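Local coordinates for putative ATP-grasp superfamily protein (Archaeoglobus fulgidus, PDB 3DF7), which is of unknown function but probably binds ATP and a metal ion, as members of the ATP-grasp superfamily do, at residues A[121-126]-A[239-244]; A[138-143]-A[157-162]; A[282-287]-A[298-303]. All coordinates share one frame; numbering follows the deposited sequence.

Contact 1: A[121-126]-A[239-244]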
ATOM      1  N   GLU A 121      -1.108  -7.575 -21.155  1.00 17.03           N
ATOM      2  CA  GLU A 121      -1.534  -8.668 -20.289  1.00 17.94           C
ATOM      3  C   GLU A 121      -2.808  -8.420 -19.487  1.00 16.17           C
ATOM      4  O   GLU A 121      -3.451  -9.366 -19.033  1.00 15.88           O
ATOM      5  CB  GLU A 121      -0.396  -9.001 -19.334  1.00 21.18           C
ATOM      6  CG  GLU A 121       0.880  -9.405 -20.043  1.00 28.09           C
ATOM      7  CD  GLU A 121       0.917 -10.884 -20.355  1.00 32.11           C
ATOM      8  OE1 GLU A 121      -0.146 -11.458 -20.687  1.00 34.73           O
ATOM      9  OE2 GLU A 121       2.015 -11.470 -20.271  1.00 35.70           O
ATOM     10  N   VAL A 122      -3.159  -7.154 -19.298  1.00 13.22           N
ATOM     11  CA  VAL A 122      -4.356  -6.805 -18.540  1.00 12.43           C
ATOM     12  C   VAL A 122      -4.833  -5.422 -18.969  1.00 12.30           C
ATOM     13  O   VAL A 122      -4.059  -4.628 -19.500  1.00  9.84           O
ATOM     14  CB  VAL A 122      -4.066  -6.817 -17.015  1.00 14.42           C
ATOM     15  CG1 VAL A 122      -3.085  -5.713 -16.663  1.00 12.55           C
ATOM     16  CG2 VAL A 122      -5.364  -6.666 -16.229  1.00 14.14           C
ATOM     17  N   GLN A 123      -6.110  -5.134 -18.752  1.00 10.09           N
ATOM     18  CA  GLN A 123      -6.649  -3.846 -19.153  1.00 11.16           C
ATOM     19  C   GLN A 123      -6.095  -2.687 -18.338  1.00 10.94           C
ATOM     20  O   GLN A 123      -6.199  -2.679 -17.110  1.00 10.86           O
ATOM     21  CB  GLN A 123      -8.172  -3.847 -19.040  1.00 11.01           C
ATOM     22  CG  GLN A 123      -8.807  -2.570 -19.558  1.00 14.27           C
ATOM     23  CD  GLN A 123      -8.626  -2.400 -21.052  1.00 16.69           C
ATOM     24  OE1 GLN A 123      -9.065  -3.243 -21.840  1.00 14.90           O
ATOM     25  NE2 GLN A 123      -7.971  -1.313 -21.452  1.00 15.82           N
ATOM     26  N   VAL A 124      -5.498  -1.716 -19.027  1.00 10.05           N
ATOM     27  CA  VAL A 124      -4.962  -0.522 -18.382  1.00  9.64           C
ATOM     28  C   VAL A 124      -5.422   0.686 -19.194  1.00 10.07           C
ATOM     29  O   VAL A 124      -5.801   0.557 -20.358  1.00  9.61           O
ATOM     30  CB  VAL A 124      -3.409  -0.519 -18.328  1.00 10.20           C
ATOM     31  CG1 VAL A 124      -2.911  -1.707 -17.522  1.00  8.71           C
ATOM     32  CG2 VAL A 124      -2.833  -0.534 -19.740  1.00 10.69           C
ATOM     33  N   PRO A 125      -5.415   1.876 -18.587  1.00 10.25           N
ATOM     34  CA  PRO A 125      -5.850   3.052 -19.342  1.00 11.89           C
ATOM     35  C   PRO A 125      -4.766   3.513 -20.314  1.00 13.17           C
ATOM     36  O   PRO A 125      -3.587   3.197 -20.133  1.00 13.41           O
ATOM     37  CB  PRO A 125      -6.130   4.078 -18.246  1.00 13.50           C
ATOM     38  CG  PRO A 125      -5.140   3.721 -17.189  1.00 16.02           C
ATOM     39  CD  PRO A 125      -5.165   2.205 -17.171  1.00 10.83           C
ATOM     40  N   GLN A 126      -5.161   4.239 -21.355  1.00 12.76           N
ATOM     41  CA  GLN A 126      -4.179   4.741 -22.305  1.00 13.04           C
ATOM     42  C   GLN A 126      -3.173   5.539 -21.491  1.00 12.53           C
ATOM     43  O   GLN A 126      -3.558   6.322 -20.623  1.00 11.53           O
ATOM     44  CB  GLN A 126      -4.839   5.654 -23.339  1.00 15.21           C
ATOM     45  CG  GLN A 126      -5.723   4.938 -24.344  1.00 18.16           C
ATOM     46  CD  GLN A 126      -6.200   5.870 -25.440  1.00 20.83           C
ATOM     47  OE1 GLN A 126      -5.397   6.569 -26.066  1.00 18.78           O
ATOM     48  NE2 GLN A 126      -7.506   5.887 -25.681  1.00 21.16           N
ATOM     49  N   GLN A 239     -15.673  -2.179 -17.082  1.00 12.14           N
ATOM     50  CA  GLN A 239     -14.802  -3.325 -16.835  1.00 11.06           C
ATOM     51  C   GLN A 239     -13.668  -2.857 -15.929  1.00 10.68           C
ATOM     52  O   GLN A 239     -13.488  -1.655 -15.720  1.00 10.67           O
ATOM     53  CB  GLN A 239     -14.208  -3.854 -18.150  1.00 10.48           C
ATOM     54  CG  GLN A 239     -13.212  -2.901 -18.817  1.00 10.81           C
ATOM     55  CD  GLN A 239     -12.514  -3.505 -20.039  1.00 13.13           C
ATOM     56  OE1 GLN A 239     -11.809  -4.515 -19.938  1.00 14.70           O
ATOM     57  NE2 GLN A 239     -12.700  -2.876 -21.196  1.00 13.61           N
ATOM     58  N   PRO A 240     -12.895  -3.798 -15.366  1.00 10.50           N
ATOM     59  CA  PRO A 240     -11.793  -3.381 -14.495  1.00  9.55           C
ATOM     60  C   PRO A 240     -10.612  -2.818 -15.277  1.00 10.16           C
ATOM     61  O   PRO A 240     -10.169  -3.414 -16.258  1.00  8.87           O
ATOM     62  CB  PRO A 240     -11.404  -4.673 -13.772  1.00 10.09           C
ATOM     63  CG  PRO A 240     -12.671  -5.481 -13.794  1.00 11.54           C
ATOM     64  CD  PRO A 240     -13.185  -5.229 -15.189  1.00 10.13           C
ATOM     65  N   TYR A 241     -10.122  -1.665 -14.829  1.00  8.38           N
ATOM     66  CA  TYR A 241      -8.956  -1.013 -15.409  1.00  9.48           C
ATOM     67  C   TYR A 241      -7.915  -0.956 -14.288  1.00  8.61           C
ATOM     68  O   TYR A 241      -8.191  -0.412 -13.214  1.00  8.98           O
ATOM     69  CB  TYR A 241      -9.279   0.419 -15.844  1.00  8.59           C
ATOM     70  CG  TYR A 241      -9.881   0.555 -17.221  1.00 10.68           C
ATOM     71  CD1 TYR A 241      -9.105   0.972 -18.302  1.00 11.30           C
ATOM     72  CD2 TYR A 241     -11.229   0.284 -17.444  1.00 11.69           C
ATOM     73  CE1 TYR A 241      -9.658   1.120 -19.570  1.00 11.62           C
ATOM     74  CE2 TYR A 241     -11.792   0.425 -18.708  1.00 12.85           C
ATOM     75  CZ  TYR A 241     -11.001   0.845 -19.765  1.00 12.60           C
ATOM     76  OH  TYR A 241     -11.549   0.995 -21.013  1.00 15.26           O
ATOM     77  N   VAL A 242      -6.742  -1.534 -14.528  1.00  8.25           N
ATOM     78  CA  VAL A 242      -5.670  -1.532 -13.537  1.00  7.64           C
ATOM     79  C   VAL A 242      -4.902  -0.221 -13.647  1.00  7.00           C
ATOM     80  O   VAL A 242      -4.342   0.107 -14.699  1.00  7.53           O
ATOM     81  CB  VAL A 242      -4.708  -2.720 -13.750  1.00  7.35           C
ATOM     82  CG1 VAL A 242      -3.519  -2.613 -12.814  1.00  6.16           C
ATOM     83  CG2 VAL A 242      -5.446  -4.026 -13.497  1.00  8.66           C
ATOM     84  N   ILE A 243      -4.878   0.521 -12.545  1.00  7.51           N
ATOM     85  CA  ILE A 243      -4.228   1.824 -12.490  1.00  8.52           C
ATOM     86  C   ILE A 243      -2.847   1.822 -11.839  1.00  9.95           C
ATOM     87  O   ILE A 243      -1.935   2.524 -12.284  1.00 10.72           O
ATOM     88  CB  ILE A 243      -5.099   2.822 -11.694  1.00  9.07           C
ATOM     89  CG1 ILE A 243      -6.559   2.730 -12.152  1.00 11.58           C
ATOM     90  CG2 ILE A 243      -4.560   4.240 -11.870  1.00 13.72           C
ATOM     91  CD1 ILE A 243      -6.771   3.070 -13.612  1.00 10.22           C
ATOM     92  N   GLU A 244      -2.692   1.038 -10.779  1.00  8.99           N
ATOM     93  CA  GLU A 244      -1.429   1.029 -10.062  1.00 13.83           C
ATOM     94  C   GLU A 244      -1.236  -0.240  -9.249  1.00 11.93           C
ATOM     95  O   GLU A 244      -2.200  -0.914  -8.891  1.00 11.25           O
ATOM     96  CB  GLU A 244      -1.399   2.259  -9.140  1.00 16.56           C
ATOM     97  CG  GLU A 244      -0.206   2.376  -8.217  1.00 26.23           C
ATOM     98  CD  GLU A 244      -0.211   3.684  -7.443  1.00 29.96           C
ATOM     99  OE1 GLU A 244      -0.278   4.754  -8.085  1.00 29.43           O
ATOM    100  OE2 GLU A 244      -0.146   3.645  -6.195  1.00 33.71           O
TER
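The ring of Y241 carries Q123 on one face: CG of Q123 stands 3.8 Å from the ring centroid and only 14° off the ring normal, a CH-pi contact centred on the face. At the edge of the same ring, near its plane, lies the V124-P125 peptide, with C of V124 and N of P125 each 3.8 Å from CD1 of Y241. The phenol is thus bordered on two sides by the loop 121-126, which leads from helix 111-118 to strand 127-128 in the ATP-grasp domain and here runs across strand 240-246, an outermost strand of the large antiparallel sheet. The end-to-end directions differ by 75°, so the loop crosses this strand instead of extending the sheet.

One backbone hydrogen bond fixes the crossing, from N of V242 to O of Q123 (2.9 Å). Q123 reaches the ring because its CG is anti to the backbone N (chi1 -175°) and the chain then bends at chi2. Its amide donates from NE2 to O of V124 in its own loop at 3.1 Å; the donor stands above that carbonyl plane and the bond is bent. The side chains of Q239 and Q123 cross at about a right angle, CG of Q123 lying 3.6 Å from OE1 of Q239.

Beyond the ring the packing is mostly apolar. CG2 of V122 meets CG2 of V242 at 3.8 Å; V124 packs on Y115 and L118 of helix 111-118, and V122 on E215 of helix 206-220, so the loop is held between strand and helices. I243 and E244 form a classic beta bulge in strand 240-246, both facing D233 of the adjacent strand 228-236. CD1 of I243 meets CG of P125 at 4.0 Å, while CD of that proline lies 3.3 Å from O of V242.

Contact 2: A[138-143]-A[157-162]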
ATOM      1  N   ILE A 138      -2.459  14.106 -15.395  1.00 13.49           N
ATOM      2  CA  ILE A 138      -1.034  13.842 -15.338  1.00 12.68           C
ATOM      3  C   ILE A 138      -0.684  13.390 -13.932  1.00 12.30           C
ATOM      4  O   ILE A 138      -1.390  13.705 -12.976  1.00 11.92           O
ATOM      5  CB  ILE A 138      -0.191  15.086 -15.691  1.00 13.41           C
ATOM      6  CG1 ILE A 138      -0.471  16.219 -14.698  1.00 12.13           C
ATOM      7  CG2 ILE A 138      -0.476  15.513 -17.119  1.00 12.60           C
ATOM      8  CD1 ILE A 138       0.536  17.348 -14.775  1.00 13.99           C
ATOM      9  N   LYS A 139       0.391  12.621 -13.815  1.00 12.64           N
ATOM     10  CA  LYS A 139       0.845  12.154 -12.515  1.00 14.61           C
ATOM     11  C   LYS A 139       2.331  11.836 -12.581  1.00 13.84           C
ATOM     12  O   LYS A 139       2.844  11.446 -13.630  1.00 12.42           O
ATOM     13  CB  LYS A 139       0.036  10.930 -12.072  1.00 17.43           C
ATOM     14  CG  LYS A 139       0.103   9.732 -12.996  1.00 22.76           C
ATOM     15  CD  LYS A 139      -1.197   8.923 -12.939  1.00 26.05           C
ATOM     16  CE  LYS A 139      -1.562   8.503 -11.525  1.00 28.44           C
ATOM     17  NZ  LYS A 139      -2.881   7.802 -11.483  1.00 30.18           N
ATOM     18  N   PRO A 140       3.051  12.030 -11.467  1.00 13.28           N
ATOM     19  CA  PRO A 140       4.490  11.754 -11.437  1.00 12.95           C
ATOM     20  C   PRO A 140       4.769  10.294 -11.776  1.00 13.36           C
ATOM     21  O   PRO A 140       4.019   9.410 -11.363  1.00 13.47           O
ATOM     22  CB  PRO A 140       4.877  12.091  -9.996  1.00 13.05           C
ATOM     23  CG  PRO A 140       3.867  13.134  -9.601  1.00 14.50           C
ATOM     24  CD  PRO A 140       2.592  12.558 -10.170  1.00 14.38           C
ATOM     25  N   ARG A 141       5.834  10.039 -12.533  1.00 13.15           N
ATOM     26  CA  ARG A 141       6.180   8.667 -12.893  1.00 16.49           C
ATOM     27  C   ARG A 141       6.395   7.832 -11.636  1.00 18.48           C
ATOM     28  O   ARG A 141       6.067   6.650 -11.609  1.00 17.56           O
ATOM     29  CB  ARG A 141       7.434   8.633 -13.779  1.00 16.51           C
ATOM     30  CG  ARG A 141       7.156   8.961 -15.244  1.00 19.50           C
ATOM     31  CD  ARG A 141       8.409   8.868 -16.125  1.00 19.26           C
ATOM     32  NE  ARG A 141       8.960   7.514 -16.215  1.00 18.46           N
ATOM     33  CZ  ARG A 141       9.890   7.148 -17.096  1.00 18.67           C
ATOM     34  NH1 ARG A 141      10.370   8.030 -17.963  1.00 17.44           N
ATOM     35  NH2 ARG A 141      10.340   5.904 -17.115  1.00 16.94           N
ATOM     36  N   THR A 142       6.938   8.451 -10.590  1.00 22.26           N
ATOM     37  CA  THR A 142       7.164   7.749  -9.328  1.00 25.86           C
ATOM     38  C   THR A 142       6.504   8.563  -8.220  1.00 28.62           C
ATOM     39  O   THR A 142       6.860   9.717  -7.991  1.00 30.89           O
ATOM     40  CB  THR A 142       8.665   7.607  -8.997  1.00 25.41           C
ATOM     41  OG1 THR A 142       9.107   8.762  -8.271  1.00 24.52           O
ATOM     42  CG2 THR A 142       9.484   7.471 -10.275  1.00 26.49           C
ATOM     43  N   ALA A 143       5.537   7.961  -7.541  1.00 30.86           N
ATOM     44  CA  ALA A 143       4.824   8.638  -6.465  1.00 33.25           C
ATOM     45  C   ALA A 143       3.744   7.719  -5.933  1.00 35.03           C
ATOM     46  O   ALA A 143       3.061   7.048  -6.704  1.00 35.98           O
ATOM     47  CB  ALA A 143       4.202   9.935  -6.978  1.00 32.58           C
ATOM     48  N   ASP A 157       8.175  17.212 -17.425  1.00 22.90           N
ATOM     49  CA  ASP A 157       9.216  16.194 -17.376  1.00 23.95           C
ATOM     50  C   ASP A 157       9.081  15.396 -16.088  1.00 22.93           C
ATOM     51  O   ASP A 157       8.912  15.969 -15.013  1.00 24.42           O
ATOM     52  CB  ASP A 157      10.598  16.851 -17.435  1.00 29.70           C
ATOM     53  CG  ASP A 157      10.840  17.581 -18.741  1.00 34.10           C
ATOM     54  OD1 ASP A 157       9.974  18.389 -19.138  1.00 39.04           O
ATOM     55  OD2 ASP A 157      11.895  17.351 -19.371  1.00 36.18           O
ATOM     56  N   GLY A 158       9.149  14.076 -16.197  1.00 19.49           N
ATOM     57  CA  GLY A 158       9.030  13.240 -15.016  1.00 19.58           C
ATOM     58  C   GLY A 158       7.610  12.769 -14.747  1.00 17.79           C
ATOM     59  O   GLY A 158       7.377  12.023 -13.800  1.00 18.64           O
ATOM     60  N   HIS A 159       6.664  13.206 -15.575  1.00 16.44           N
ATOM     61  CA  HIS A 159       5.262  12.814 -15.424  1.00 16.58           C
ATOM     62  C   HIS A 159       4.793  11.970 -16.603  1.00 17.02           C
ATOM     63  O   HIS A 159       5.457  11.890 -17.638  1.00 16.47           O
ATOM     64  CB  HIS A 159       4.346  14.043 -15.359  1.00 16.58           C
ATOM     65  CG  HIS A 159       4.345  14.751 -14.039  1.00 18.39           C
ATOM     66  ND1 HIS A 159       5.461  15.376 -13.524  1.00 19.07           N
ATOM     67  CD2 HIS A 159       3.350  14.964 -13.147  1.00 19.10           C
ATOM     68  CE1 HIS A 159       5.152  15.946 -12.374  1.00 20.53           C
ATOM     69  NE2 HIS A 159       3.876  15.711 -12.121  1.00 21.16           N
ATOM     70  N   ILE A 160       3.640  11.335 -16.436  1.00 15.14           N
ATOM     71  CA  ILE A 160       3.050  10.567 -17.519  1.00 14.71           C
ATOM     72  C   ILE A 160       1.655  11.138 -17.701  1.00 14.01           C
ATOM     73  O   ILE A 160       1.122  11.798 -16.805  1.00 13.15           O
ATOM     74  CB  ILE A 160       2.900   9.053 -17.198  1.00 14.74           C
ATOM     75  CG1 ILE A 160       2.001   8.859 -15.974  1.00 14.20           C
ATOM     76  CG2 ILE A 160       4.262   8.422 -17.000  1.00 16.13           C
ATOM     77  CD1 ILE A 160       1.465   7.443 -15.831  1.00 14.51           C
ATOM     78  N   ALA A 161       1.084  10.908 -18.874  1.00 12.67           N
ATOM     79  CA  ALA A 161      -0.268  11.341 -19.165  1.00 12.17           C
ATOM     80  C   ALA A 161      -1.047  10.038 -19.104  1.00 12.12           C
ATOM     81  O   ALA A 161      -0.575   9.015 -19.601  1.00 11.46           O
ATOM     82  CB  ALA A 161      -0.347  11.942 -20.569  1.00 10.99           C
ATOM     83  N   GLN A 162      -2.218  10.054 -18.480  1.00 12.14           N
ATOM     84  CA  GLN A 162      -3.002   8.834 -18.398  1.00 13.30           C
ATOM     85  C   GLN A 162      -4.490   9.082 -18.491  1.00 13.90           C
ATOM     86  O   GLN A 162      -5.050   9.920 -17.780  1.00 13.46           O
ATOM     87  CB  GLN A 162      -2.692   8.070 -17.109  1.00 16.33           C
ATOM     88  CG  GLN A 162      -3.373   6.704 -17.049  1.00 19.98           C
ATOM     89  CD  GLN A 162      -2.868   5.846 -15.907  1.00 22.35           C
ATOM     90  OE1 GLN A 162      -3.172   6.097 -14.741  1.00 22.53           O
ATOM     91  NE2 GLN A 162      -2.081   4.828 -16.240  1.00 24.61           N
TER
HETATM   92  O   HOH W   1       8.394  10.957 -11.114  1.00 32.30           O
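P140 and H159 meet side by side in an antiparallel, non-hydrogen-bonded pair: CA of P140 lies over one face of the imidazole, 3.9 Å from its centroid and 15° off the normal, a CH-pi contact. An alanine in place of H159 is likely to uncover the proline's CA and CG, opening a gap beside I138 CD1. Next to this pair, K139 and I160 form the hydrogen-bonded pair of strands 136-140 and 159-163. N of I160 donates to O of K139 at 2.9 Å, and N of K139 to O of I160 at 3.2 Å. Past P140-H159, the next bond across runs from N of R141 to O of G158 (2.8 Å, 168°). That carbonyl has a second donor, a water that also accepts from N of T142 at 2.9 Å.

CG of K139 packs on CG1 of I160 at 3.6 Å. CG of R141, beside its backbone N and opposite the carbonyl carbon (chi1 -80°), touches CG2 of I160 at 3.4 Å, the side chains crossing at about a right angle. The guanidinium of R141 continues to a salt bridge with D110, and the amide nitrogen of Q162 is held by T127. The two strands are therefore joined through backbone polar atoms, while the charged end of R141 ties this sheet to residues outside it.

Contact 3: A[282-287]-A[298-303]; sequences RKSKSA and TLEIID
R282 grips the carboxylate of E300 side-on with two nitrogens in a salt bridge, NE to OE2 at 3.0 Å and NH2 to OE1 at 3.1 Å. The two groups are not coplanar: guanidinium and carboxylate planes stand 59° apart, and NE meets OE2 from above the carboxylate plane. OG of S284 donates to the same OE2 at 2.6 Å from the opposite face, so this oxygen is gripped by two donors, an arrangement likely to favour the charged carboxylate. The serine can reach it because OG sits between its backbone N and carbonyl carbon (chi1 54°). OG also lies 2.8 Å from OG1 of T298, a hydroxyl that accepts from N of A287 at 3.0 Å (160°), fastening the turn after the strand.

Underneath runs a regular antiparallel ladder, with R282-E300 and S284-T298 as hydrogen-bonded pairs around the non-hydrogen-bonded pair K283-L299. N of E300 donates to O of R282 at 2.9 Å. Packing completes the layer: CD1 of I302 lies over the guanidinium face, 3.9 Å from CZ of R282, and CB of A287 rests 3.3 Å from OE2 of E300.

The side chains of K283 and L299 take the other side of the sheet, toward helix 18-35, where L299 packs on V22 and A26 and the ammonium of K283 pairs with E23; strand 194-200 flanks 279-285 on its far side.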
ATOM      1  N   ARG A 282     -10.844   6.789   7.308  1.00 10.91           N
ATOM      2  CA  ARG A 282     -10.826   8.122   6.727  1.00 11.38           C
ATOM      3  C   ARG A 282      -9.805   9.033   7.370  1.00 11.68           C
ATOM      4  O   ARG A 282      -9.537   8.952   8.572  1.00  9.89           O
ATOM      5  CB  ARG A 282     -12.216   8.772   6.801  1.00 13.97           C
ATOM      6  CG  ARG A 282     -12.672   9.154   8.196  1.00 13.70           C
ATOM      7  CD  ARG A 282     -14.113   9.671   8.194  1.00 16.03           C
ATOM      8  NE  ARG A 282     -14.553   9.983   9.549  1.00 12.88           N
ATOM      9  CZ  ARG A 282     -15.812  10.215   9.908  1.00 14.89           C
ATOM     10  NH1 ARG A 282     -16.795  10.178   9.013  1.00 12.37           N
ATOM     11  NH2 ARG A 282     -16.085  10.473  11.179  1.00 11.81           N
ATOM     12  N   LYS A 283      -9.229   9.893   6.540  1.00 10.78           N
ATOM     13  CA  LYS A 283      -8.246  10.855   6.995  1.00 12.54           C
ATOM     14  C   LYS A 283      -9.030  12.120   7.313  1.00 13.01           C
ATOM     15  O   LYS A 283      -9.904  12.538   6.545  1.00 10.61           O
ATOM     16  CB  LYS A 283      -7.220  11.119   5.891  1.00 13.39           C
ATOM     17  CG  LYS A 283      -6.152  12.130   6.259  1.00 16.82           C
ATOM     18  CD  LYS A 283      -5.226  12.404   5.079  1.00 17.78           C
ATOM     19  CE  LYS A 283      -4.499  11.143   4.641  1.00 18.43           C
ATOM     20  NZ  LYS A 283      -3.554  11.399   3.521  1.00 15.63           N
ATOM     21  N   SER A 284      -8.732  12.717   8.458  1.00 11.15           N
ATOM     22  CA  SER A 284      -9.432  13.918   8.873  1.00 12.70           C
ATOM     23  C   SER A 284      -8.523  14.816   9.688  1.00 12.55           C
ATOM     24  O   SER A 284      -7.341  14.512   9.888  1.00 11.17           O
ATOM     25  CB  SER A 284     -10.664  13.537   9.702  1.00 13.90           C
ATOM     26  OG  SER A 284     -10.310  12.683  10.786  1.00 15.49           O
ATOM     27  N   LYS A 285      -9.086  15.929  10.150  1.00 12.74           N
ATOM     28  CA  LYS A 285      -8.359  16.887  10.964  1.00 14.65           C
ATOM     29  C   LYS A 285      -8.925  16.877  12.382  1.00 14.63           C
ATOM     30  O   LYS A 285     -10.114  17.107  12.587  1.00 14.72           O
ATOM     31  CB  LYS A 285      -8.489  18.296  10.372  1.00 16.70           C
ATOM     32  CG  LYS A 285      -7.951  18.441   8.945  1.00 21.00           C
ATOM     33  CD  LYS A 285      -6.450  18.179   8.875  1.00 24.08           C
ATOM     34  CE  LYS A 285      -5.659  19.451   8.586  1.00 26.28           C
ATOM     35  NZ  LYS A 285      -5.842  20.494   9.632  1.00 29.15           N
ATOM     36  N   SER A 286      -8.066  16.581  13.349  1.00 13.64           N
ATOM     37  CA  SER A 286      -8.448  16.569  14.758  1.00 14.51           C
ATOM     38  C   SER A 286      -9.722  15.803  15.110  1.00 13.49           C
ATOM     39  O   SER A 286     -10.554  16.295  15.871  1.00 11.96           O
ATOM     40  CB  SER A 286      -8.574  18.012  15.254  1.00 16.52           C
ATOM     41  OG  SER A 286      -7.390  18.738  14.973  1.00 19.00           O
ATOM     42  N   ALA A 287      -9.881  14.601  14.565  1.00 12.16           N
ATOM     43  CA  ALA A 287     -11.062  13.803  14.885  1.00 10.40           C
ATOM     44  C   ALA A 287     -10.978  13.448  16.368  1.00 10.47           C
ATOM     45  O   ALA A 287      -9.885  13.237  16.902  1.00 10.73           O
ATOM     46  CB  ALA A 287     -11.091  12.536  14.037  1.00 11.46           C
ATOM     47  N   THR A 298      -5.610  13.158  11.677  1.00 13.12           N
ATOM     48  CA  THR A 298      -6.039  11.941  12.347  1.00 11.61           C
ATOM     49  C   THR A 298      -6.535  10.936  11.320  1.00 11.48           C
ATOM     50  O   THR A 298      -7.020  11.309  10.252  1.00 10.78           O
ATOM     51  CB  THR A 298      -7.192  12.210  13.338  1.00 12.37           C
ATOM     52  OG1 THR A 298      -8.219  12.968  12.682  1.00 11.64           O
ATOM     53  CG2 THR A 298      -6.689  12.968  14.557  1.00 12.54           C
ATOM     54  N   LEU A 299      -6.391   9.657  11.638  1.00  9.91           N
ATOM     55  CA  LEU A 299      -6.876   8.614  10.753  1.00 10.74           C
ATOM     56  C   LEU A 299      -7.846   7.819  11.609  1.00  8.89           C
ATOM     57  O   LEU A 299      -7.484   7.337  12.684  1.00 10.51           O
ATOM     58  CB  LEU A 299      -5.736   7.719  10.269  1.00 10.63           C
ATOM     59  CG  LEU A 299      -6.171   6.743   9.171  1.00 12.92           C
ATOM     60  CD1 LEU A 299      -6.469   7.510   7.886  1.00 13.44           C
ATOM     61  CD2 LEU A 299      -5.086   5.720   8.930  1.00 15.39           C
ATOM     62  N   GLU A 300      -9.081   7.701  11.140  1.00  8.28           N
ATOM     63  CA  GLU A 300     -10.106   6.989  11.884  1.00  7.35           C
ATOM     64  C   GLU A 300     -10.491   5.702  11.185  1.00  7.51           C
ATOM     65  O   GLU A 300     -10.283   5.548   9.982  1.00  7.07           O
ATOM     66  CB  GLU A 300     -11.377   7.842  12.008  1.00  9.62           C
ATOM     67  CG  GLU A 300     -11.187   9.277  12.445  1.00 11.73           C
ATOM     68  CD  GLU A 300     -12.413  10.123  12.146  1.00 10.98           C
ATOM     69  OE1 GLU A 300     -13.485   9.849  12.730  1.00 11.68           O
ATOM     70  OE2 GLU A 300     -12.309  11.052  11.316  1.00 11.00           O
ATOM     71  N   ILE A 301     -11.055   4.788  11.968  1.00  8.16           N
ATOM     72  CA  ILE A 301     -11.566   3.513  11.482  1.00  8.53           C
ATOM     73  C   ILE A 301     -12.891   3.372  12.226  1.00 10.54           C
ATOM     74  O   ILE A 301     -12.907   3.189  13.445  1.00 11.47           O
ATOM     75  CB  ILE A 301     -10.652   2.335  11.852  1.00  9.71           C
ATOM     76  CG1 ILE A 301      -9.219   2.615  11.386  1.00  8.76           C
ATOM     77  CG2 ILE A 301     -11.170   1.064  11.193  1.00  9.16           C
ATOM     78  CD1 ILE A 301      -8.241   1.515  11.738  1.00  7.95           C
ATOM     79  N   ILE A 302     -14.001   3.477  11.500  1.00 10.70           N
ATOM     80  CA  ILE A 302     -15.317   3.405  12.132  1.00 11.90           C
ATOM     81  C   ILE A 302     -16.250   2.393  11.482  1.00 11.87           C
ATOM     82  O   ILE A 302     -16.151   2.128  10.286  1.00  9.06           O
ATOM     83  CB  ILE A 302     -16.023   4.771  12.070  1.00 13.18           C
ATOM     84  CG1 ILE A 302     -16.309   5.132  10.610  1.00 14.85           C
ATOM     85  CG2 ILE A 302     -15.142   5.845  12.694  1.00 16.63           C
ATOM     86  CD1 ILE A 302     -16.975   6.482  10.424  1.00 16.80           C
ATOM     87  N   ASP A 303     -17.166   1.833  12.267  1.00 12.38           N
ATOM     88  CA  ASP A 303     -18.118   0.878  11.712  1.00 13.79           C
ATOM     89  C   ASP A 303     -19.010   1.624  10.726  1.00 15.28           C
ATOM     90  O   ASP A 303     -19.436   2.753  10.996  1.00 14.35           O
ATOM     91  CB  ASP A 303     -19.014   0.263  12.795  1.00 14.76           C
ATOM     92  CG  ASP A 303     -18.242  -0.484  13.855  1.00 16.86           C
ATOM     93  OD1 ASP A 303     -17.245  -1.169  13.528  1.00 14.66           O
ATOM     94  OD2 ASP A 303     -18.659  -0.405  15.028  1.00 20.43           O
TER

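In the fold
Along the chain, contact 2 falls between the two segments of contact 1, and contact 3 follows both. Contacts 1 and 2 have centres about 16 Å apart and touch: CG of P125 packs on CD of Q162 at 3.4 Å, and I243 also meets K139 and Q162. Here the small three-stranded sheet adjoins one outermost strand of the eight-stranded sheet, consistent with the ATP-grasp fold, in whose members the nucleotide binds between two such parts. Contact 3 is about 30 Å from contact 1 and 29 Å from contact 2, centre to centre, and touches neither. Yet contacts 1 and 3 reach the same large sheet, which extends to the region packed on helix 18-35.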